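PDB 3K12: uncharacterized protein A6V7T0, which is of unknown function but belongs to the YjgF-like clan of small alpha-beta proteins and assembles from three copies of its chain. Local coordinates for residues N19-G24 with R48-V53; D37-I42 with V106-V111; L61-L66 with R88-A93; A68-Y73 with C94-L99. All coordinates share one frame; numbering follows the deposited sequence.

Contact 1: residues N19-G24 with R48-V53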
loop_
_atom_site.group_PDB
_atom_site.type_symbol
_atom_site.label_atom_id
_atom_site.label_comp_id
_atom_site.label_asym_id
_atom_site.label_seq_id
_atom_site.Cartn_x
_atom_site.Cartn_y
_atom_site.Cartn_z
ATOM N N ASN D 19 -16.143 -8.581 4.443
ATOM C CA ASN D 19 -16.054 -8.869 3.004
ATOM C C ASN D 19 -14.892 -8.172 2.288
ATOM O O ASN D 19 -14.921 -7.953 1.082
ATOM C CB ASN D 19 -17.399 -8.626 2.331
ATOM C CG ASN D 19 -18.438 -9.687 2.720
ATOM O OD1 ASN D 19 -18.123 -10.883 2.884
ATOM N ND2 ASN D 19 -19.663 -9.251 2.888
ATOM N N THR D 20 -13.855 -7.851 3.048
ATOM C CA THR D 20 -12.628 -7.324 2.462
ATOM C C THR D 20 -11.505 -8.335 2.635
ATOM O O THR D 20 -11.337 -8.922 3.711
ATOM C CB THR D 20 -12.251 -5.973 3.076
ATOM O OG1 THR D 20 -13.339 -5.070 2.884
ATOM C CG2 THR D 20 -11.025 -5.379 2.389
ATOM N N VAL D 21 -10.765 -8.578 1.558
ATOM C CA VAL D 21 -9.693 -9.543 1.498
ATOM C C VAL D 21 -8.356 -8.836 1.413
ATOM O O VAL D 21 -8.177 -7.944 0.573
ATOM C CB VAL D 21 -9.841 -10.363 0.182
ATOM C CG1 VAL D 21 -8.706 -11.360 0.029
ATOM C CG2 VAL D 21 -11.224 -11.029 0.135
ATOM N N TYR D 22 -7.409 -9.240 2.255
ATOM C CA TYR D 22 -6.037 -8.741 2.201
ATOM C C TYR D 22 -5.137 -9.892 1.834
ATOM O O TYR D 22 -5.169 -10.926 2.496
ATOM C CB TYR D 22 -5.579 -8.138 3.572
ATOM C CG TYR D 22 -6.430 -6.953 3.972
ATOM C CD1 TYR D 22 -6.016 -5.643 3.682
ATOM C CD2 TYR D 22 -7.665 -7.123 4.548
ATOM C CE1 TYR D 22 -6.824 -4.527 3.978
ATOM C CE2 TYR D 22 -8.493 -6.016 4.862
ATOM C CZ TYR D 22 -8.060 -4.717 4.550
ATOM O OH TYR D 22 -8.856 -3.632 4.851
ATOM N N ILE D 23 -4.342 -9.731 0.783
ATOM C CA ILE D 23 -3.330 -10.697 0.405
ATOM C C ILE D 23 -1.965 -10.013 0.457
ATOM O O ILE D 23 -1.754 -8.951 -0.157
ATOM C CB ILE D 23 -3.622 -11.281 -1.015
ATOM C CG1 ILE D 23 -4.924 -12.094 -0.981
ATOM C CG2 ILE D 23 -2.434 -12.129 -1.465
ATOM C CD1 ILE D 23 -5.390 -12.503 -2.382
ATOM N N GLY D 24 -1.060 -10.616 1.203
ATOM C CA GLY D 24 0.280 -10.096 1.427
ATOM C C GLY D 24 1.192 -10.210 0.226
ATOM O O GLY D 24 0.749 -10.665 -0.850
ATOM N N ARG D 48 -6.103 -18.086 -7.182
ATOM C CA ARG D 48 -6.377 -19.292 -6.367
ATOM C C ARG D 48 -6.818 -18.859 -4.982
ATOM O O ARG D 48 -7.816 -19.343 -4.465
ATOM C CB ARG D 48 -5.152 -20.166 -6.292
ATOM C CG ARG D 48 -5.298 -21.366 -5.372
ATOM C CD ARG D 48 -3.994 -22.127 -5.233
ATOM N NE ARG D 48 -2.988 -21.376 -4.496
ATOM C CZ ARG D 48 -2.970 -21.250 -3.163
ATOM N NH1 ARG D 48 -2.014 -20.551 -2.585
ATOM N NH2 ARG D 48 -3.899 -21.812 -2.404
ATOM N N LEU D 49 -6.070 -17.910 -4.408
ATOM C CA LEU D 49 -6.391 -17.416 -3.087
ATOM C C LEU D 49 -7.757 -16.749 -3.039
ATOM O O LEU D 49 -8.586 -17.077 -2.183
ATOM C CB LEU D 49 -5.306 -16.443 -2.616
ATOM C CG LEU D 49 -3.981 -17.049 -2.173
ATOM C CD1 LEU D 49 -2.869 -16.011 -2.051
ATOM C CD2 LEU D 49 -4.181 -17.786 -0.844
ATOM N N LEU D 50 -8.042 -15.877 -4.020
ATOM C CA LEU D 50 -9.335 -15.212 -4.085
ATOM C C LEU D 50 -10.474 -16.218 -4.206
ATOM O O LEU D 50 -11.453 -16.146 -3.502
ATOM C CB LEU D 50 -9.394 -14.260 -5.282
ATOM C CG LEU D 50 -8.541 -13.019 -5.085
ATOM C CD1 LEU D 50 -8.455 -12.235 -6.399
ATOM C CD2 LEU D 50 -9.040 -12.124 -3.886
ATOM N N GLN D 51 -10.339 -17.155 -5.128
ATOM C CA GLN D 51 -11.453 -18.081 -5.362
ATOM C C GLN D 51 -11.711 -18.987 -4.158
ATOM O O GLN D 51 -12.865 -19.380 -3.912
ATOM C CB GLN D 51 -11.206 -18.896 -6.637
ATOM C CG GLN D 51 -11.284 -18.020 -7.875
ATOM C CD GLN D 51 -11.231 -18.758 -9.185
ATOM O OE1 GLN D 51 -11.301 -18.127 -10.253
ATOM N NE2 GLN D 51 -11.131 -20.081 -9.130
ATOM N N SER D 52 -10.657 -19.265 -3.394
ATOM C CA SER D 52 -10.798 -20.124 -2.200
ATOM C C SER D 52 -11.744 -19.532 -1.158
ATOM O O SER D 52 -12.265 -20.265 -0.305
ATOM C CB SER D 52 -9.438 -20.464 -1.591
ATOM O OG SER D 52 -8.940 -19.397 -0.789
ATOM N N VAL D 53 -11.924 -18.210 -1.188
ATOM C CA VAL D 53 -12.843 -17.536 -0.263
ATOM C C VAL D 53 -14.076 -16.956 -0.933
ATOM O O VAL D 53 -14.836 -16.237 -0.320
ATOM C CB VAL D 53 -12.114 -16.473 0.623
ATOM C CG1 VAL D 53 -11.060 -17.171 1.459
ATOM C CG2 VAL D 53 -11.503 -15.367 -0.207
#
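Val21 and Ile23, alternate residues of strand 20-26, meet Leu49 and Leu50 in the last turn of helix 35-52 and Val53 just after it; this helix is one of those packed on the mixed sheet of this YjgF-like alpha-beta fold. Over these residues helix and strand run roughly antiparallel, at 151°, with their axes 10.2 Å apart. The contact between the two segments is wholly apolar. Ile23 gives two branches. With CG1 anti to the carbonyl carbon (chi1 -66°), its CD1 reaches between the base of Leu49, 3.9 Å from Leu49 CB, and the tip of Leu50, while Ile23 CG2 lies 4.0 Å from Leu49 CD1. Leu50 CD2 is shared: besides Ile23 CD1 it touches Val21 CG1, also at 4.0 Å. The other methyl of Val21, CG2, faces Val53 CG2 more loosely. Met14 of strand 12-17 touches both valines, and Ala112 of strand 106-113 touches Val21 and Leu50, so the cluster continues across the sheet. At the helix end the backbone is closed off locally: Val53 N bonds Leu50 O, and the hydroxyl of Ser52 turns back on the backbone, Ser52 OG donating to Leu49 O over 2.7 Å.

Contact 2: residues D37-I42 with V106-V111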
loop_
_atom_site.group_PDB
_atom_site.type_symbol
_atom_site.label_atom_id
_atom_site.label_comp_id
_atom_site.label_asym_id
_atom_site.label_seq_id
_atom_site.Cartn_x
_atom_site.Cartn_y
_atom_site.Cartn_z
ATOM N N ASP D 37 6.517 -14.414 -17.149
ATOM C CA ASP D 37 6.347 -15.680 -16.439
ATOM C C ASP D 37 6.052 -15.405 -14.958
ATOM O O ASP D 37 5.102 -15.968 -14.404
ATOM C CB ASP D 37 7.589 -16.563 -16.617
ATOM C CG ASP D 37 7.517 -17.866 -15.820
ATOM O OD1 ASP D 37 6.500 -18.582 -15.927
ATOM O OD2 ASP D 37 8.479 -18.176 -15.084
ATOM N N GLN D 38 6.834 -14.518 -14.352
ATOM C CA GLN D 38 6.684 -14.226 -12.912
ATOM C C GLN D 38 5.366 -13.540 -12.603
ATOM O O GLN D 38 4.698 -13.877 -11.618
ATOM C CB GLN D 38 7.838 -13.408 -12.392
ATOM C CG GLN D 38 9.164 -14.159 -12.463
ATOM C CD GLN D 38 10.232 -13.588 -11.567
ATOM O OE1 GLN D 38 9.936 -12.898 -10.583
ATOM N NE2 GLN D 38 11.495 -13.897 -11.874
ATOM N N THR D 39 4.956 -12.635 -13.485
ATOM C CA THR D 39 3.691 -11.931 -13.339
ATOM C C THR D 39 2.514 -12.921 -13.424
ATOM O O THR D 39 1.564 -12.861 -12.640
ATOM C CB THR D 39 3.555 -10.798 -14.381
ATOM O OG1 THR D 39 4.648 -9.877 -14.212
ATOM C CG2 THR D 39 2.236 -10.055 -14.200
ATOM N N ARG D 40 2.580 -13.852 -14.393
ATOM C CA ARG D 40 1.526 -14.853 -14.537
ATOM C C ARG D 40 1.444 -15.729 -13.288
ATOM O O ARG D 40 0.350 -15.993 -12.807
ATOM C CB ARG D 40 1.850 -15.786 -15.701
ATOM C CG ARG D 40 1.967 -15.127 -17.026
ATOM C CD ARG D 40 2.550 -16.076 -18.132
ATOM N NE ARG D 40 2.474 -15.334 -19.385
ATOM C CZ ARG D 40 1.304 -15.010 -19.940
ATOM N NH1 ARG D 40 1.244 -14.277 -21.036
ATOM N NH2 ARG D 40 0.190 -15.437 -19.371
ATOM N N GLN D 41 2.594 -16.205 -12.819
ATOM C CA GLN D 41 2.640 -17.033 -11.593
ATOM C C GLN D 41 1.959 -16.330 -10.416
ATOM O O GLN D 41 1.164 -16.941 -9.688
ATOM C CB GLN D 41 4.058 -17.377 -11.168
ATOM C CG GLN D 41 4.777 -18.416 -12.045
ATOM C CD GLN D 41 6.186 -18.637 -11.558
ATOM O OE1 GLN D 41 6.404 -19.026 -10.407
ATOM N NE2 GLN D 41 7.168 -18.345 -12.418
ATOM N N ILE D 42 2.289 -15.049 -10.241
ATOM C CA ILE D 42 1.747 -14.255 -9.146
ATOM C C ILE D 42 0.255 -14.059 -9.310
ATOM O O ILE D 42 -0.498 -14.279 -8.371
ATOM C CB ILE D 42 2.485 -12.910 -9.042
ATOM C CG1 ILE D 42 3.911 -13.117 -8.509
ATOM C CG2 ILE D 42 1.690 -11.916 -8.153
ATOM C CD1 ILE D 42 4.822 -11.951 -8.793
ATOM N N VAL D 106 9.241 -8.997 -9.626
ATOM C CA VAL D 106 8.049 -8.235 -9.273
ATOM C C VAL D 106 7.421 -8.826 -8.013
ATOM O O VAL D 106 7.543 -10.019 -7.722
ATOM C CB VAL D 106 7.016 -8.196 -10.444
ATOM C CG1 VAL D 106 6.484 -9.588 -10.794
ATOM C CG2 VAL D 106 5.881 -7.194 -10.151
ATOM N N GLU D 107 6.757 -7.963 -7.254
ATOM C CA GLU D 107 6.025 -8.370 -6.077
ATOM C C GLU D 107 4.737 -7.571 -6.049
ATOM O O GLU D 107 4.754 -6.376 -6.358
ATOM C CB GLU D 107 6.850 -8.109 -4.823
ATOM C CG GLU D 107 6.119 -8.496 -3.521
ATOM C CD GLU D 107 7.030 -8.575 -2.288
ATOM O OE1 GLU D 107 6.486 -8.791 -1.163
ATOM O OE2 GLU D 107 8.264 -8.454 -2.419
HETATM N N MSE D 108 3.628 -8.221 -5.712
HETATM C CA MSE D 108 2.312 -7.556 -5.668
HETATM C C MSE D 108 1.698 -7.699 -4.293
HETATM O O MSE D 108 1.869 -8.738 -3.618
HETATM C CB MSE D 108 1.372 -8.183 -6.661
HETATM C CG MSE D 108 1.797 -7.846 -8.085
HETATM SE SE MSE D 108 0.492 -8.466 -9.369
HETATM C CE MSE D 108 1.463 -8.120 -11.005
ATOM N N ILE D 109 0.936 -6.678 -3.902
ATOM C CA ILE D 109 0.226 -6.640 -2.613
ATOM C C ILE D 109 -1.214 -6.253 -2.904
ATOM O O ILE D 109 -1.460 -5.281 -3.641
ATOM C CB ILE D 109 0.837 -5.576 -1.654
ATOM C CG1 ILE D 109 2.358 -5.664 -1.637
ATOM C CG2 ILE D 109 0.248 -5.759 -0.242
ATOM C CD1 ILE D 109 3.059 -4.398 -1.041
ATOM N N VAL D 110 -2.168 -6.991 -2.379
ATOM C CA VAL D 110 -3.530 -6.913 -2.872
ATOM C C VAL D 110 -4.576 -6.642 -1.794
ATOM O O VAL D 110 -4.511 -7.218 -0.697
ATOM C CB VAL D 110 -3.903 -8.253 -3.536
ATOM C CG1 VAL D 110 -5.343 -8.270 -4.033
ATOM C CG2 VAL D 110 -2.917 -8.568 -4.667
ATOM N N VAL D 111 -5.522 -5.777 -2.113
ATOM C CA VAL D 111 -6.785 -5.675 -1.390
ATOM C C VAL D 111 -7.920 -5.966 -2.361
ATOM O O VAL D 111 -7.909 -5.450 -3.500
ATOM C CB VAL D 111 -6.982 -4.271 -0.760
ATOM C CG1 VAL D 111 -8.265 -4.227 0.040
ATOM C CG2 VAL D 111 -5.824 -3.973 0.160
HETATM O O HOH W 1 8.522 -12.612 -8.252
#
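Gln38, Thr39 and Ile42 turn one side of helix 35-52 onto Val106 and selenomethionine Met108 of strand 106-113. Gln38 makes the polar link: its OE1 accepts from a water at 2.7 Å, and the same water donates to Val106 O at 2.8 Å. That carboxamide is held at both ends, OE1 also accepting from Arg105 N, and NE2 bonding the carbonyls of Gly33 and Arg103. Thr39 divides its branches: OG1, hydrogen-bonded to Ile35 O within the helix, lies 3.9 Å from Val106 CG1, whereas CG2, anti to the backbone N, meets Met108 CE at 3.8 Å. One turn on, Ile42 spans both strand residues. Its CD1 presses on Val106 CG1 at 3.5 Å and lies as close to Val106 O; its CG2 rests 3.8 Å from Met108 SE. Val106 CG1 sits between its own backbone N and carbonyl carbon (chi1 63°), where it meets Ile42 and Thr39 together. Over these residues the helix follows the strand at 25°, its axis 8.9 Å away. Strand 106-113 lies between strands 20-26 and 60-67, and Leu76 of helix 73-83 touches both Thr39 and Met108, so the two helices meet above this part of the sheet.

Contact 3: residues L61-L66 with R88-A93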
loop_
_atom_site.group_PDB
_atom_site.type_symbol
_atom_site.label_atom_id
_atom_site.label_comp_id
_atom_site.label_asym_id
_atom_site.label_seq_id
_atom_site.Cartn_x
_atom_site.Cartn_y
_atom_site.Cartn_z
ATOM N N LEU D 61 -9.537 -4.678 -5.663
ATOM C CA LEU D 61 -9.747 -3.237 -5.424
ATOM C C LEU D 61 -8.462 -2.466 -5.642
ATOM O O LEU D 61 -8.477 -1.436 -6.336
ATOM C CB LEU D 61 -10.241 -2.993 -3.985
ATOM C CG LEU D 61 -11.605 -3.645 -3.740
ATOM C CD1 LEU D 61 -11.903 -3.701 -2.234
ATOM C CD2 LEU D 61 -12.788 -2.990 -4.481
ATOM N N SER D 62 -7.346 -2.943 -5.058
ATOM C CA SER D 62 -6.056 -2.254 -5.228
ATOM C C SER D 62 -4.944 -3.261 -5.334
ATOM O O SER D 62 -4.971 -4.299 -4.653
ATOM C CB SER D 62 -5.757 -1.260 -4.066
ATOM O OG SER D 62 -5.570 -1.947 -2.850
ATOM N N VAL D 63 -3.957 -2.956 -6.170
ATOM C CA VAL D 63 -2.722 -3.759 -6.243
ATOM C C VAL D 63 -1.531 -2.828 -6.216
ATOM O O VAL D 63 -1.432 -1.918 -7.039
ATOM C CB VAL D 63 -2.674 -4.678 -7.522
ATOM C CG1 VAL D 63 -1.405 -5.558 -7.491
ATOM C CG2 VAL D 63 -3.910 -5.517 -7.584
ATOM N N ARG D 64 -0.648 -3.029 -5.248
ATOM C CA ARG D 64 0.628 -2.341 -5.208
ATOM C C ARG D 64 1.610 -3.218 -5.933
ATOM O O ARG D 64 1.744 -4.407 -5.631
ATOM C CB ARG D 64 1.047 -2.135 -3.742
ATOM C CG ARG D 64 2.352 -1.381 -3.567
ATOM C CD ARG D 64 2.242 0.095 -4.011
ATOM N NE ARG D 64 3.487 0.755 -3.667
ATOM C CZ ARG D 64 4.451 1.090 -4.509
ATOM N NH1 ARG D 64 5.563 1.612 -4.029
ATOM N NH2 ARG D 64 4.296 0.945 -5.835
ATOM N N ILE D 65 2.274 -2.661 -6.936
ATOM C CA ILE D 65 3.214 -3.439 -7.772
ATOM C C ILE D 65 4.616 -2.905 -7.595
ATOM O O ILE D 65 4.890 -1.734 -7.923
ATOM C CB ILE D 65 2.831 -3.374 -9.269
ATOM C CG1 ILE D 65 1.389 -3.808 -9.456
ATOM C CG2 ILE D 65 3.786 -4.260 -10.089
ATOM C CD1 ILE D 65 0.845 -3.655 -10.925
ATOM N N LEU D 66 5.500 -3.744 -7.064
ATOM C CA LEU D 66 6.899 -3.389 -6.839
ATOM C C LEU D 66 7.693 -4.099 -7.928
ATOM O O LEU D 66 7.724 -5.320 -7.972
ATOM C CB LEU D 66 7.342 -3.812 -5.420
ATOM C CG LEU D 66 6.394 -3.442 -4.277
ATOM C CD1 LEU D 66 6.885 -4.087 -2.983
ATOM C CD2 LEU D 66 6.385 -1.915 -4.135
ATOM N N ARG D 88 -12.849 -4.104 -15.413
ATOM C CA ARG D 88 -12.871 -4.544 -14.020
ATOM C C ARG D 88 -11.487 -4.717 -13.409
ATOM O O ARG D 88 -11.368 -5.233 -12.294
ATOM C CB ARG D 88 -13.684 -5.833 -13.843
ATOM C CG ARG D 88 -15.202 -5.652 -13.999
ATOM C CD ARG D 88 -15.951 -6.913 -13.552
ATOM N NE ARG D 88 -16.050 -7.924 -14.607
ATOM C CZ ARG D 88 -16.348 -9.206 -14.399
ATOM N NH1 ARG D 88 -16.430 -10.059 -15.422
ATOM N NH2 ARG D 88 -16.559 -9.647 -13.166
ATOM N N ALA D 89 -10.446 -4.295 -14.112
ATOM C CA ALA D 89 -9.112 -4.332 -13.516
ATOM C C ALA D 89 -9.031 -3.436 -12.288
ATOM O O ALA D 89 -9.657 -2.362 -12.235
ATOM C CB ALA D 89 -8.022 -3.954 -14.490
ATOM N N PRO D 90 -8.252 -3.874 -11.296
ATOM C CA PRO D 90 -8.199 -3.064 -10.078
ATOM C C PRO D 90 -7.340 -1.824 -10.237
ATOM O O PRO D 90 -6.510 -1.728 -11.169
ATOM C CB PRO D 90 -7.515 -3.997 -9.088
ATOM C CG PRO D 90 -6.576 -4.859 -9.976
ATOM C CD PRO D 90 -7.445 -5.109 -11.201
ATOM N N THR D 91 -7.516 -0.898 -9.289
ATOM C CA THR D 91 -6.579 0.224 -9.195
ATOM C C THR D 91 -5.193 -0.312 -8.894
ATOM O O THR D 91 -5.055 -1.352 -8.246
ATOM C CB THR D 91 -7.009 1.255 -8.128
ATOM O OG1 THR D 91 -6.805 0.717 -6.802
ATOM C CG2 THR D 91 -8.453 1.672 -8.336
ATOM N N ARG D 92 -4.165 0.392 -9.339
ATOM C CA ARG D 92 -2.798 -0.069 -9.175
ATOM C C ARG D 92 -1.856 1.102 -8.984
ATOM O O ARG D 92 -2.155 2.230 -9.368
ATOM C CB ARG D 92 -2.359 -1.003 -10.312
ATOM C CG ARG D 92 -2.733 -0.557 -11.706
ATOM C CD ARG D 92 -2.016 -1.381 -12.775
ATOM N NE ARG D 92 -0.680 -0.887 -13.088
ATOM C CZ ARG D 92 0.126 -1.479 -13.966
ATOM N NH1 ARG D 92 -0.268 -2.598 -14.585
ATOM N NH2 ARG D 92 1.338 -0.987 -14.200
ATOM N N ALA D 93 -0.715 0.814 -8.411
ATOM C CA ALA D 93 0.370 1.793 -8.322
ATOM C C ALA D 93 1.672 1.033 -8.430
ATOM O O ALA D 93 1.931 0.127 -7.630
ATOM C CB ALA D 93 0.298 2.584 -7.026
#
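Ser62, Val63 and Arg64 pair in parallel with Thr91, Arg92 and Ala93, joined by backbone bonds. Val63 N donates to Thr91 O at 2.8 Å, Val63 O accepts from Ala93 N, and Ile65 N gives a nearly straight bond (176°) to Ala93 O. Leu61 O accepts from Thr91 OG1 at 2.8 Å, in the carbonyl plane and on a lone pair, and takes a weak bond from Thr91 N. Arginines add side-chain contacts of two kinds. Arg64, bent at chi2 (68°), brings NH2 within 3.1 Å of Ala93 O; the oxygen lies in the guanidinium plane, yet the donor stands above the carbonyl plane, on the face opposite Ile65 N. Two donors thus grip one oxygen, while Arg64 NH1 bonds Ser95 OG. Arg92 instead offers a face: Ile65 CD1 sits over the centre of its guanidinium, 3.8 Å from Arg92 CZ. That group is held by Asn77 and a cation-pi contact with Trp80. Apolar packing adds Val63 CG2 against Pro90 CG at 3.6 Å. On the other side of strand 60-67, Leu61 and Ser62 form a classic beta bulge facing Val111. Parallel strands linked through helix 73-83, which supplies Asn77 and Trp80, make this a beta-alpha-beta unit.

Contact 4: residues A68-Y73 with C94-L99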
loop_
_atom_site.group_PDB
_atom_site.type_symbol
_atom_site.label_atom_id
_atom_site.label_comp_id
_atom_site.label_asym_id
_atom_site.label_seq_id
_atom_site.Cartn_x
_atom_site.Cartn_y
_atom_site.Cartn_z
ATOM N N ALA D 68 11.222 -4.821 -10.028
ATOM C CA ALA D 68 12.667 -4.793 -9.767
ATOM C C ALA D 68 13.486 -4.016 -10.805
ATOM O O ALA D 68 14.481 -3.386 -10.440
ATOM C CB ALA D 68 13.218 -6.219 -9.614
ATOM N N HIS D 69 13.067 -4.076 -12.069
ATOM C CA HIS D 69 13.872 -3.590 -13.196
ATOM C C HIS D 69 12.997 -2.854 -14.189
ATOM O O HIS D 69 11.989 -3.386 -14.676
ATOM C CB HIS D 69 14.567 -4.752 -13.917
ATOM C CG HIS D 69 15.370 -5.639 -13.024
ATOM N ND1 HIS D 69 16.546 -5.233 -12.428
ATOM C CD2 HIS D 69 15.168 -6.919 -12.636
ATOM C CE1 HIS D 69 17.027 -6.226 -11.699
ATOM N NE2 HIS D 69 16.211 -7.258 -11.808
ATOM N N ARG D 70 13.418 -1.635 -14.528
ATOM C CA ARG D 70 12.700 -0.776 -15.465
ATOM C C ARG D 70 12.392 -1.436 -16.805
ATOM O O ARG D 70 11.297 -1.255 -17.352
ATOM C CB ARG D 70 13.524 0.489 -15.713
ATOM C CG ARG D 70 12.900 1.401 -16.744
ATOM C CD ARG D 70 13.661 2.699 -16.828
ATOM N NE ARG D 70 13.451 3.516 -15.633
ATOM C CZ ARG D 70 12.326 4.183 -15.376
ATOM N NH1 ARG D 70 11.297 4.113 -16.221
ATOM N NH2 ARG D 70 12.232 4.906 -14.264
ATOM N N GLU D 71 13.352 -2.206 -17.327
ATOM C CA GLU D 71 13.193 -2.843 -18.634
ATOM C C GLU D 71 12.095 -3.912 -18.655
ATOM O O GLU D 71 11.709 -4.380 -19.728
ATOM C CB GLU D 71 14.517 -3.416 -19.161
ATOM C CG GLU D 71 15.139 -4.526 -18.353
ATOM C CD GLU D 71 16.093 -4.054 -17.257
ATOM O OE1 GLU D 71 16.058 -2.863 -16.832
ATOM O OE2 GLU D 71 16.879 -4.918 -16.800
ATOM N N ASP D 72 11.600 -4.293 -17.467
ATOM C CA ASP D 72 10.526 -5.282 -17.347
ATOM C C ASP D 72 9.117 -4.684 -17.312
ATOM O O ASP D 72 8.116 -5.414 -17.257
ATOM C CB ASP D 72 10.749 -6.115 -16.078
ATOM C CG ASP D 72 11.809 -7.196 -16.258
ATOM O OD1 ASP D 72 12.219 -7.462 -17.420
ATOM O OD2 ASP D 72 12.223 -7.792 -15.244
ATOM N N TYR D 73 9.025 -3.363 -17.346
ATOM C CA TYR D 73 7.736 -2.699 -17.209
ATOM C C TYR D 73 6.750 -3.086 -18.328
ATOM O O TYR D 73 5.574 -3.424 -18.074
ATOM C CB TYR D 73 7.948 -1.181 -17.123
ATOM C CG TYR D 73 6.696 -0.361 -16.931
ATOM C CD1 TYR D 73 5.957 -0.422 -15.738
ATOM C CD2 TYR D 73 6.281 0.542 -17.930
ATOM C CE1 TYR D 73 4.810 0.363 -15.556
ATOM C CE2 TYR D 73 5.151 1.312 -17.761
ATOM C CZ TYR D 73 4.424 1.238 -16.572
ATOM O OH TYR D 73 3.306 2.030 -16.448
ATOM N N CYS D 94 2.475 1.379 -9.423
ATOM C CA CYS D 94 3.688 0.629 -9.725
ATOM C C CYS D 94 4.862 1.551 -9.597
ATOM O O CYS D 94 4.822 2.660 -10.130
ATOM C CB CYS D 94 3.618 0.117 -11.165
ATOM S SG CYS D 94 5.126 -0.811 -11.714
ATOM N N SER D 95 5.888 1.097 -8.890
ATOM C CA SER D 95 7.158 1.829 -8.811
ATOM C C SER D 95 8.328 0.836 -8.773
ATOM O O SER D 95 8.120 -0.380 -8.641
ATOM C CB SER D 95 7.141 2.763 -7.595
ATOM O OG SER D 95 7.149 2.012 -6.379
ATOM N N LEU D 96 9.548 1.324 -8.910
ATOM C CA LEU D 96 10.696 0.431 -8.922
ATOM C C LEU D 96 11.140 0.246 -7.483
ATOM O O LEU D 96 11.109 1.196 -6.674
ATOM C CB LEU D 96 11.815 1.017 -9.788
ATOM C CG LEU D 96 11.484 1.124 -11.286
ATOM C CD1 LEU D 96 12.616 1.797 -12.076
ATOM C CD2 LEU D 96 11.184 -0.210 -11.940
ATOM N N ALA D 97 11.488 -0.986 -7.131
ATOM C CA ALA D 97 11.901 -1.285 -5.765
ATOM C C ALA D 97 12.954 -2.375 -5.769
ATOM O O ALA D 97 12.973 -3.215 -6.665
ATOM C CB ALA D 97 10.703 -1.702 -4.919
ATOM N N GLU D 98 13.849 -2.335 -4.778
ATOM C CA GLU D 98 14.732 -3.462 -4.495
ATOM C C GLU D 98 14.001 -4.475 -3.604
ATOM O O GLU D 98 13.559 -4.143 -2.501
ATOM C CB GLU D 98 16.041 -3.001 -3.835
ATOM C CG GLU D 98 17.066 -4.125 -3.673
ATOM C CD GLU D 98 18.425 -3.638 -3.133
ATOM O OE1 GLU D 98 18.594 -2.412 -2.920
ATOM O OE2 GLU D 98 19.314 -4.493 -2.905
ATOM N N LEU D 99 13.865 -5.699 -4.104
ATOM C CA LEU D 99 13.173 -6.764 -3.390
ATOM C C LEU D 99 14.176 -7.612 -2.620
ATOM O O LEU D 99 15.400 -7.537 -2.863
ATOM C CB LEU D 99 12.326 -7.628 -4.352
ATOM C CG LEU D 99 11.451 -6.758 -5.273
ATOM C CD1 LEU D 99 10.719 -7.618 -6.265
ATOM C CD2 LEU D 99 10.442 -5.917 -4.475
HETATM O O HOH W 2 15.879 -4.020 -8.260
#
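Arg70 lies crosswise over Leu96, the two side chains meeting at about a right angle. From the 3-10 turn 70-72, Arg70 CB touches Leu96 CD1 at 4.0 Å. CG stands anti to the backbone N and the chain runs on extended to CD, then bends at chi3 (-71°), which folds the head back over the same methyl. Leu96 CD1 is therefore met again by Arg70 NE, and lies 3.8 Å from Arg70 NH2, resting on one face of the guanidinium. The guanidinium also bonds to the third subunit: NH1 to Ile100 O and NH2 to Leu99 O, with a weak, long ion pair from NH2 to Glu98 of that subunit. The second methyl, Leu96 CD2, packs against the turn's backbone, 3.7 Å from Arg70 N. This loop leads from strand 60-67 into helix 73-83, the beta-alpha-beta crossover to strand 91-96, so the contact brings the start of the connection against the end of the strand it leads to, at a subunit interface. Ala68 approaches the chain just beyond that strand: its CA-H points almost straight at Ala97 O (176° at the hydrogen), with Ala68 CA 3.5 Å from that oxygen. A water donates to Ala68 O at 2.7 Å and weakly to Ala97 O. At the first turn of the helix, the Tyr73 ring presents its edge to sulfur: Cys94 SG lies 4.0 Å from Tyr73 CE1 and, taken from the ring centroid, 80° off the normal, close to the ring plane.

How the contacts relate
Contacts 1 and 2 are buried and share helix 35-52, which lays its C-terminal end on strand 20-26 and an earlier turn on strand 106-113; contact 1 is purely aliphatic, while contact 2 adds a selenomethionine, a threonine and a glutamine with its bridging water. Contact 3, also largely buried, lies within the sheet and is held mainly by backbone hydrogen bonds. Strand 106-113 joins these regions, Val110 O facing Ile23 N of contact 1 and Val111 O facing Leu61 N of contact 3. Contact 4 takes up strand 91-96 where contact 3 leaves it, at a partly buried margin, its centre about 16 Å from the centre of the chain, where an arginine serves both its own chain and a neighbouring subunit.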